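Local coordinates for protein esterase (Thermotoga maritima, PDB 3DOH) that probably hydrolyses carboxylic esters as a thermostable esterase, carrying an immunoglobulin-like domain alongside an alpha/beta-hydrolase domain, at residues N93-G98 and N103-L108; H138-D143 and G199-A204. All coordinates share one frame; numbering follows the deposited sequence.

Overall arrangement
From the N terminus, the chain builds most of the immunoglobulin-like sheet before reaching contact 1, where 93-98 and 103-108 close a short loop between strands 80-85 and 110-114, with four residues between the segments. Contact 2 opens later, as strand 129-139 ends, and closes at 199-204, between helices 192-195 and 206-209. The two therefore lie in series, neither nested nor crossed, with centres about 18 Å apart. Contact 1 folds one loop of the immunoglobulin-like domain on itself, whereas contact 2 ties the end of that domain's sheet to the alpha/beta-hydrolase domain. They meet by packing, with Arg105 NH2 4.0 Å from His138 NE2.

Contact 1 (N93-G98 and N103-L108); sequences NTIVFG and NTRMKL
Thr94 meets Arg105 and Leu108 with different parts of its surface. Its OG1 lies between the backbone N and the carbonyl carbon (chi1 58°), which leaves CG2 anti to the carbonyl carbon, where it packs against Leu108 CD1 at 3.8 Å; the hydroxyl itself is bonded to Glu20. The carbonyl of Thr94 is met by aliphatic groups: Arg105 CA makes a CA-H...O contact with Thr94 O at 3.5 Å, and Arg105 CG and Met106 CB lie close to the same oxygen. Further out, the arginine chain bends at its third torsion and runs past the threonine, its guanidinium oblique to OG1, with NH1 in a salt bridge to Glu20 and NH2 in another to Glu136. With an alanine at Arg105, Glu20 and Glu136 would probably each lose this positive partner, and a gap would open beside Thr94. The segments belong to a long loop of the immunoglobulin-like domain that doubles back on itself, and a single antiparallel bridge marks the return. In this hydrogen-bonded pair Val96 N donates to Thr104 O at 2.9 Å in a clearly bent bond, and Thr104 N donates to Val96 O at 3.1 Å in an almost straight one (177°). Beside the bridge, Val96 CG1 and Thr104 CG2 touch at 3.8 Å, their side chains pointing the same way. Asn103 CB rests on Ile95 CG2 at 3.6 Å. The Asn103 amide runs alongside Phe97, with Asn103 CG at the edge of the ring, 3.5 Å from Phe97 CD1. Amide and ring planes are 68° apart.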
ATOM      1  N   ASN A  93      -0.844 -20.727 -17.439  1.00 34.17           N
ATOM      2  CA  ASN A  93      -0.104 -21.410 -18.509  1.00 33.54           C
ATOM      3  C   ASN A  93      -0.372 -22.890 -18.585  1.00 33.49           C
ATOM      4  O   ASN A  93      -0.521 -23.541 -17.568  1.00 33.36           O
ATOM      5  CB  ASN A  93       1.381 -21.178 -18.338  1.00 33.20           C
ATOM      6  CG  ASN A  93       1.775 -19.728 -18.638  1.00 36.09           C
ATOM      7  OD1 ASN A  93       1.810 -19.296 -19.790  1.00 36.56           O
ATOM      8  ND2 ASN A  93       2.064 -18.965 -17.586  1.00 41.02           N
ATOM      9  N   THR A  94      -0.444 -23.434 -19.789  1.00 33.93           N
ATOM     10  CA  THR A  94      -0.620 -24.888 -19.931  1.00 34.26           C
ATOM     11  C   THR A  94       0.729 -25.619 -20.007  1.00 35.01           C
ATOM     12  O   THR A  94       0.809 -26.845 -19.825  1.00 35.06           O
ATOM     13  CB  THR A  94      -1.533 -25.262 -21.124  1.00 33.31           C
ATOM     14  OG1 THR A  94      -0.983 -24.729 -22.322  1.00 32.81           O
ATOM     15  CG2 THR A  94      -2.915 -24.685 -20.928  1.00 32.48           C
ATOM     16  N   ILE A  95       1.788 -24.859 -20.236  1.00 35.78           N
ATOM     17  CA  ILE A  95       3.058 -25.453 -20.558  1.00 37.16           C
ATOM     18  C   ILE A  95       4.039 -25.199 -19.443  1.00 39.51           C
ATOM     19  O   ILE A  95       4.397 -24.054 -19.185  1.00 40.08           O
ATOM     20  CB  ILE A  95       3.624 -24.902 -21.900  1.00 36.87           C
ATOM     21  CG1 ILE A  95       2.634 -25.182 -23.045  1.00 35.76           C
ATOM     22  CG2 ILE A  95       5.057 -25.469 -22.162  1.00 36.29           C
ATOM     23  CD1 ILE A  95       2.996 -24.560 -24.392  1.00 34.80           C
ATOM     24  N   VAL A  96       4.491 -26.255 -18.783  1.00 42.01           N
ATOM     25  CA  VAL A  96       5.572 -26.084 -17.825  1.00 44.82           C
ATOM     26  C   VAL A  96       6.922 -26.251 -18.535  1.00 46.70           C
ATOM     27  O   VAL A  96       7.151 -27.236 -19.243  1.00 46.47           O
ATOM     28  CB  VAL A  96       5.408 -26.940 -16.501  1.00 44.62           C
ATOM     29  CG1 VAL A  96       5.809 -28.390 -16.711  1.00 44.99           C
ATOM     30  CG2 VAL A  96       6.203 -26.304 -15.316  1.00 44.30           C
ATOM     31  N   PHE A  97       7.762 -25.225 -18.375  1.00 49.61           N
ATOM     32  CA  PHE A  97       9.136 -25.202 -18.864  1.00 52.56           C
ATOM     33  C   PHE A  97       9.963 -26.150 -18.028  1.00 53.75           C
ATOM     34  O   PHE A  97      10.460 -25.751 -16.989  1.00 53.47           O
ATOM     35  CB  PHE A  97       9.783 -23.796 -18.709  1.00 53.23           C
ATOM     36  CG  PHE A  97       9.026 -22.669 -19.384  1.00 55.18           C
ATOM     37  CD1 PHE A  97       8.807 -22.674 -20.775  1.00 55.91           C
ATOM     38  CD2 PHE A  97       8.549 -21.580 -18.621  1.00 57.98           C
ATOM     39  CE1 PHE A  97       8.104 -21.626 -21.412  1.00 56.24           C
ATOM     40  CE2 PHE A  97       7.836 -20.516 -19.230  1.00 58.92           C
ATOM     41  CZ  PHE A  97       7.615 -20.542 -20.642  1.00 57.85           C
ATOM     42  N   GLY A  98      10.103 -27.394 -18.470  1.00 55.74           N
ATOM     43  CA  GLY A  98      11.049 -28.321 -17.851  1.00 58.24           C
ATOM     44  C   GLY A  98      12.490 -28.030 -18.306  1.00 60.29           C
ATOM     45  O   GLY A  98      12.730 -27.045 -19.039  1.00 60.43           O
ATOM     46  N   ASN A 103      10.178 -28.310 -23.204  1.00 46.96           N
ATOM     47  CA  ASN A 103       8.964 -27.997 -22.461  1.00 45.21           C
ATOM     48  C   ASN A 103       7.886 -29.060 -22.645  1.00 43.85           C
ATOM     49  O   ASN A 103       7.858 -29.760 -23.657  1.00 42.76           O
ATOM     50  CB  ASN A 103       8.425 -26.625 -22.869  1.00 45.53           C
ATOM     51  CG  ASN A 103       9.443 -25.519 -22.676  1.00 45.71           C
ATOM     52  OD1 ASN A 103      10.515 -25.737 -22.114  1.00 45.78           O
ATOM     53  ND2 ASN A 103       9.111 -24.321 -23.145  1.00 45.63           N
ATOM     54  N   THR A 104       6.999 -29.175 -21.662  1.00 43.22           N
ATOM     55  CA  THR A 104       5.920 -30.153 -21.713  1.00 43.16           C
ATOM     56  C   THR A 104       4.589 -29.528 -21.306  1.00 42.73           C
ATOM     57  O   THR A 104       4.533 -28.708 -20.389  1.00 43.39           O
ATOM     58  CB  THR A 104       6.208 -31.360 -20.801  1.00 42.91           C
ATOM     59  OG1 THR A 104       5.052 -32.205 -20.742  1.00 43.68           O
ATOM     60  CG2 THR A 104       6.564 -30.896 -19.398  1.00 42.71           C
ATOM     61  N   ARG A 105       3.521 -29.920 -21.993  1.00 42.86           N
ATOM     62  CA  ARG A 105       2.178 -29.476 -21.639  1.00 42.56           C
ATOM     63  C   ARG A 105       1.479 -30.493 -20.742  1.00 43.74           C
ATOM     64  O   ARG A 105       0.833 -31.421 -21.227  1.00 43.97           O
ATOM     65  CB  ARG A 105       1.347 -29.229 -22.900  1.00 42.37           C
ATOM     66  CG  ARG A 105       0.270 -28.169 -22.736  1.00 42.67           C
ATOM     67  CD  ARG A 105      -0.730 -28.215 -23.879  1.00 40.27           C
ATOM     68  NE  ARG A 105      -1.984 -28.853 -23.485  1.00 33.21           N
ATOM     69  CZ  ARG A 105      -3.168 -28.252 -23.511  1.00 31.92           C
ATOM     70  NH1 ARG A 105      -3.266 -26.992 -23.915  1.00 30.21           N
ATOM     71  NH2 ARG A 105      -4.256 -28.909 -23.134  1.00 31.72           N
ATOM     72  N   MET A 106       1.613 -30.309 -19.433  1.00 45.24           N
ATOM     73  CA  MET A 106       0.492 -30.480 -18.517  1.00 47.18           C
ATOM     74  C   MET A 106      -0.767 -30.913 -19.259  1.00 46.30           C
ATOM     75  O   MET A 106      -1.392 -30.117 -19.959  1.00 46.47           O
ATOM     76  CB  MET A 106       0.228 -29.185 -17.746  1.00 47.96           C
ATOM     77  CG  MET A 106       0.308 -29.334 -16.235  1.00 50.08           C
ATOM     78  SD  MET A 106       0.396 -27.748 -15.383  1.00 51.45           S
ATOM     79  CE  MET A 106      -0.755 -28.022 -14.037  1.00 50.46           C
ATOM     80  N   LYS A 107      -1.134 -32.182 -19.102  1.00 45.96           N
ATOM     81  CA  LYS A 107      -2.537 -32.569 -19.018  1.00 44.66           C
ATOM     82  C   LYS A 107      -3.310 -31.640 -18.087  1.00 43.44           C
ATOM     83  O   LYS A 107      -2.897 -31.398 -16.952  1.00 42.31           O
ATOM     84  CB  LYS A 107      -2.666 -34.016 -18.541  1.00 45.64           C
ATOM     85  CG  LYS A 107      -1.969 -34.299 -17.220  1.00 47.91           C
ATOM     86  CD  LYS A 107      -1.312 -35.670 -17.225  1.00 50.95           C
ATOM     87  CE  LYS A 107      -0.447 -35.865 -18.460  1.00 52.05           C
ATOM     88  NZ  LYS A 107      -1.168 -36.607 -19.531  1.00 50.41           N
ATOM     89  N   LEU A 108      -4.432 -31.122 -18.575  1.00 42.07           N
ATOM     90  CA  LEU A 108      -5.186 -30.083 -17.848  1.00 40.87           C
ATOM     91  C   LEU A 108      -6.188 -30.649 -16.879  1.00 39.69           C
ATOM     92  O   LEU A 108      -6.930 -31.551 -17.228  1.00 39.37           O
ATOM     93  CB  LEU A 108      -5.890 -29.110 -18.810  1.00 40.80           C
ATOM     94  CG  LEU A 108      -4.941 -28.150 -19.516  1.00 40.27           C
ATOM     95  CD1 LEU A 108      -5.687 -27.286 -20.538  1.00 38.98           C
ATOM     96  CD2 LEU A 108      -4.226 -27.316 -18.444  1.00 41.09           C
TER

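Contact 2 (H138-D143 and G199-A204); sequences HLIIDD and GAVVWA. With SO4 (sulfate ion), chain G.
Ile140 and Val201 bring the two backbones nearest, their CA atoms 6.8 Å apart, as a turn at the end of strand 129-139 faces a short 3-10 segment, 202-204, and the residues leading into it. The contact bridges two folds: the strand belongs to the sheet of the immunoglobulin-like domain, whereas 199-204 lies in the alpha/beta-hydrolase domain, between helices 192-195 and 206-209. Side chains alone join them, and all the groups that meet are apolar. Ile140 and Val201 both point at the opposing segment from the backbone, and their side chains cross at about a right angle. With chi1 of Ile140 at -56°, CG1 stands anti to the carbonyl carbon and CG2 anti to the backbone N, and it is CG2 that touches: Ile140 CG2 meets Val201 CG2 at 3.5 Å and approaches Ala204 CB at 4.4 Å. Ile141 adds a looser touch, CG1 to Val201 CG2 at 4.3 Å, and is itself packed by Tyr191 and by Val194 and Ala195 of helix 192-195. Each partner is shaped by bonds within its own segment. On the first side Asp142 N bonds to His138 O at 2.9 Å, bending the chain after the strand, and Asp142 OD1 accepts a weak bond from Ile140 N. On the second, Trp203 NE1 donates to Gly199 O at 2.7 Å, the oxygen lying near the indole plane, while Trp203 packs against helix 369-376. At the strand end, away from Val201, the His138 ring is bonded at both nitrogens: NE2 pairs with Glu136, and ND1 donates to O4 of a sulfate, probably from the crystallisation liquor, at 2.6 Å with an N-H...O angle of 158°.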
ATOM      1  N   HIS A 138      -9.753 -25.300 -27.948  1.00 34.53           N
ATOM      2  CA  HIS A 138      -8.484 -24.613 -28.158  1.00 33.68           C
ATOM      3  C   HIS A 138      -8.611 -23.534 -29.227  1.00 33.39           C
ATOM      4  O   HIS A 138      -8.532 -23.820 -30.422  1.00 33.43           O
ATOM      5  CB  HIS A 138      -7.392 -25.613 -28.544  1.00 32.77           C
ATOM      6  CG  HIS A 138      -7.267 -26.767 -27.599  1.00 34.12           C
ATOM      7  ND1 HIS A 138      -7.264 -28.078 -28.023  1.00 32.09           N
ATOM      8  CD2 HIS A 138      -7.139 -26.806 -26.251  1.00 33.45           C
ATOM      9  CE1 HIS A 138      -7.141 -28.876 -26.976  1.00 30.81           C
ATOM     10  NE2 HIS A 138      -7.063 -28.129 -25.890  1.00 30.98           N
ATOM     11  N   LEU A 139      -8.809 -22.295 -28.791  1.00 33.33           N
ATOM     12  CA  LEU A 139      -9.337 -21.251 -29.660  1.00 33.45           C
ATOM     13  C   LEU A 139      -8.291 -20.792 -30.670  1.00 33.23           C
ATOM     14  O   LEU A 139      -7.439 -19.959 -30.360  1.00 32.66           O
ATOM     15  CB  LEU A 139      -9.828 -20.061 -28.832  1.00 33.50           C
ATOM     16  CG  LEU A 139     -11.281 -20.118 -28.358  1.00 32.19           C
ATOM     17  CD1 LEU A 139     -11.635 -18.874 -27.558  1.00 30.71           C
ATOM     18  CD2 LEU A 139     -12.226 -20.289 -29.537  1.00 30.39           C
ATOM     19  N   ILE A 140      -8.361 -21.339 -31.879  1.00 33.37           N
ATOM     20  CA  ILE A 140      -7.444 -20.960 -32.946  1.00 33.65           C
ATOM     21  C   ILE A 140      -6.449 -22.077 -33.241  1.00 34.95           C
ATOM     22  O   ILE A 140      -6.043 -22.275 -34.386  1.00 37.06           O
ATOM     23  CB  ILE A 140      -6.670 -19.675 -32.596  1.00 33.37           C
ATOM     24  CG1 ILE A 140      -7.643 -18.536 -32.282  1.00 32.60           C
ATOM     25  CG2 ILE A 140      -5.738 -19.288 -33.733  1.00 32.21           C
ATOM     26  CD1 ILE A 140      -8.348 -17.982 -33.501  1.00 30.88           C
ATOM     27  N   ILE A 141      -6.059 -22.805 -32.199  1.00 35.09           N
ATOM     28  CA  ILE A 141      -5.263 -24.015 -32.366  1.00 33.93           C
ATOM     29  C   ILE A 141      -6.094 -25.143 -32.967  1.00 33.96           C
ATOM     30  O   ILE A 141      -5.555 -26.065 -33.580  1.00 34.13           O
ATOM     31  CB  ILE A 141      -4.668 -24.487 -31.026  1.00 33.57           C
ATOM     32  CG1 ILE A 141      -3.444 -23.645 -30.660  1.00 32.72           C
ATOM     33  CG2 ILE A 141      -4.303 -25.962 -31.095  1.00 33.92           C
ATOM     34  CD1 ILE A 141      -2.760 -24.083 -29.384  1.00 31.48           C
ATOM     35  N   ASP A 142      -7.408 -25.064 -32.788  1.00 33.04           N
ATOM     36  CA  ASP A 142      -8.311 -26.038 -33.355  1.00 33.14           C
ATOM     37  C   ASP A 142      -8.692 -25.764 -34.816  1.00 32.47           C
ATOM     38  O   ASP A 142      -9.369 -26.570 -35.403  1.00 32.74           O
ATOM     39  CB  ASP A 142      -9.552 -26.180 -32.470  1.00 33.18           C
ATOM     40  CG  ASP A 142     -10.409 -24.905 -32.453  1.00 35.07           C
ATOM     41  OD1 ASP A 142     -10.034 -23.892 -33.148  1.00 32.97           O
ATOM     42  OD2 ASP A 142     -11.452 -24.932 -31.729  1.00 34.91           O
ATOM     43  N   ASP A 143      -8.259 -24.653 -35.407  1.00 32.55           N
ATOM     44  CA  ASP A 143      -8.395 -24.484 -36.868  1.00 32.75           C
ATOM     45  C   ASP A 143      -7.257 -25.031 -37.708  1.00 32.78           C
ATOM     46  O   ASP A 143      -7.361 -25.023 -38.935  1.00 33.93           O
ATOM     47  CB  ASP A 143      -8.590 -23.025 -37.282  1.00 32.51           C
ATOM     48  CG  ASP A 143      -9.716 -22.365 -36.553  1.00 32.83           C
ATOM     49  OD1 ASP A 143     -10.844 -22.893 -36.623  1.00 35.92           O
ATOM     50  OD2 ASP A 143      -9.475 -21.316 -35.904  1.00 31.89           O
ATOM     51  N   GLY A 199       3.608 -17.555 -32.503  1.00 26.08           N
ATOM     52  CA  GLY A 199       4.367 -17.701 -33.765  1.00 25.15           C
ATOM     53  C   GLY A 199       3.608 -18.246 -34.954  1.00 24.78           C
ATOM     54  O   GLY A 199       3.836 -17.825 -36.104  1.00 24.62           O
ATOM     55  N   ALA A 200       2.695 -19.182 -34.693  1.00 24.47           N
ATOM     56  CA  ALA A 200       1.943 -19.820 -35.780  1.00 24.41           C
ATOM     57  C   ALA A 200       0.598 -19.125 -35.932  1.00 24.71           C
ATOM     58  O   ALA A 200       0.123 -18.845 -37.016  1.00 24.36           O
ATOM     59  CB  ALA A 200       1.740 -21.310 -35.493  1.00 23.29           C
ATOM     60  N   VAL A 201       0.033 -18.810 -34.789  1.00 24.66           N
ATOM     61  CA  VAL A 201      -1.353 -18.526 -34.633  1.00 24.43           C
ATOM     62  C   VAL A 201      -1.706 -17.075 -34.995  1.00 23.98           C
ATOM     63  O   VAL A 201      -2.801 -16.782 -35.483  1.00 24.69           O
ATOM     64  CB  VAL A 201      -1.646 -18.886 -33.161  1.00 25.29           C
ATOM     65  CG1 VAL A 201      -2.165 -17.726 -32.353  1.00 25.90           C
ATOM     66  CG2 VAL A 201      -2.392 -20.206 -33.039  1.00 23.60           C
ATOM     67  N   VAL A 202      -0.771 -16.158 -34.810  1.00 23.55           N
ATOM     68  CA  VAL A 202      -1.040 -14.739 -35.121  1.00 22.41           C
ATOM     69  C   VAL A 202      -1.520 -14.622 -36.577  1.00 22.64           C
ATOM     70  O   VAL A 202      -2.523 -13.963 -36.856  1.00 22.50           O
ATOM     71  CB  VAL A 202       0.193 -13.826 -34.796  1.00 21.28           C
ATOM     72  CG1 VAL A 202       1.422 -14.214 -35.637  1.00 20.26           C
ATOM     73  CG2 VAL A 202      -0.156 -12.367 -34.958  1.00 20.31           C
ATOM     74  N   TRP A 203      -0.842 -15.333 -37.481  1.00 22.43           N
ATOM     75  CA  TRP A 203      -1.173 -15.254 -38.877  1.00 23.39           C
ATOM     76  C   TRP A 203      -2.571 -15.790 -39.087  1.00 23.95           C
ATOM     77  O   TRP A 203      -3.197 -15.544 -40.091  1.00 23.89           O
ATOM     78  CB  TRP A 203      -0.167 -16.028 -39.679  1.00 23.52           C
ATOM     79  CG  TRP A 203       1.263 -15.788 -39.170  1.00 24.31           C
ATOM     80  CD1 TRP A 203       2.004 -16.626 -38.367  1.00 24.54           C
ATOM     81  CD2 TRP A 203       2.086 -14.638 -39.417  1.00 22.56           C
ATOM     82  NE1 TRP A 203       3.226 -16.059 -38.105  1.00 25.81           N
ATOM     83  CE2 TRP A 203       3.300 -14.840 -38.737  1.00 24.60           C
ATOM     84  CE3 TRP A 203       1.900 -13.446 -40.128  1.00 23.99           C
ATOM     85  CZ2 TRP A 203       4.338 -13.896 -38.761  1.00 24.17           C
ATOM     86  CZ3 TRP A 203       2.929 -12.513 -40.163  1.00 23.68           C
ATOM     87  CH2 TRP A 203       4.126 -12.739 -39.479  1.00 24.20           C
ATOM     88  N   ALA A 204      -3.090 -16.485 -38.090  1.00 24.55           N
ATOM     89  CA  ALA A 204      -4.347 -17.173 -38.283  1.00 24.85           C
ATOM     90  C   ALA A 204      -5.486 -16.443 -37.612  1.00 24.96           C
ATOM     91  O   ALA A 204      -6.644 -16.813 -37.793  1.00 25.09           O
ATOM     92  CB  ALA A 204      -4.244 -18.636 -37.811  1.00 24.43           C
TER
HETATM   93  S   SO4 G 404      -7.064 -29.506 -31.334  1.00 49.65           S
HETATM   94  O1  SO4 G 404      -5.694 -29.889 -30.997  1.00 50.49           O
HETATM   95  O2  SO4 G 404      -7.933 -30.590 -30.863  1.00 50.93           O
HETATM   96  O3  SO4 G 404      -7.221 -29.307 -32.782  1.00 48.32           O
HETATM   97  O4  SO4 G 404      -7.416 -28.258 -30.646  1.00 50.16           O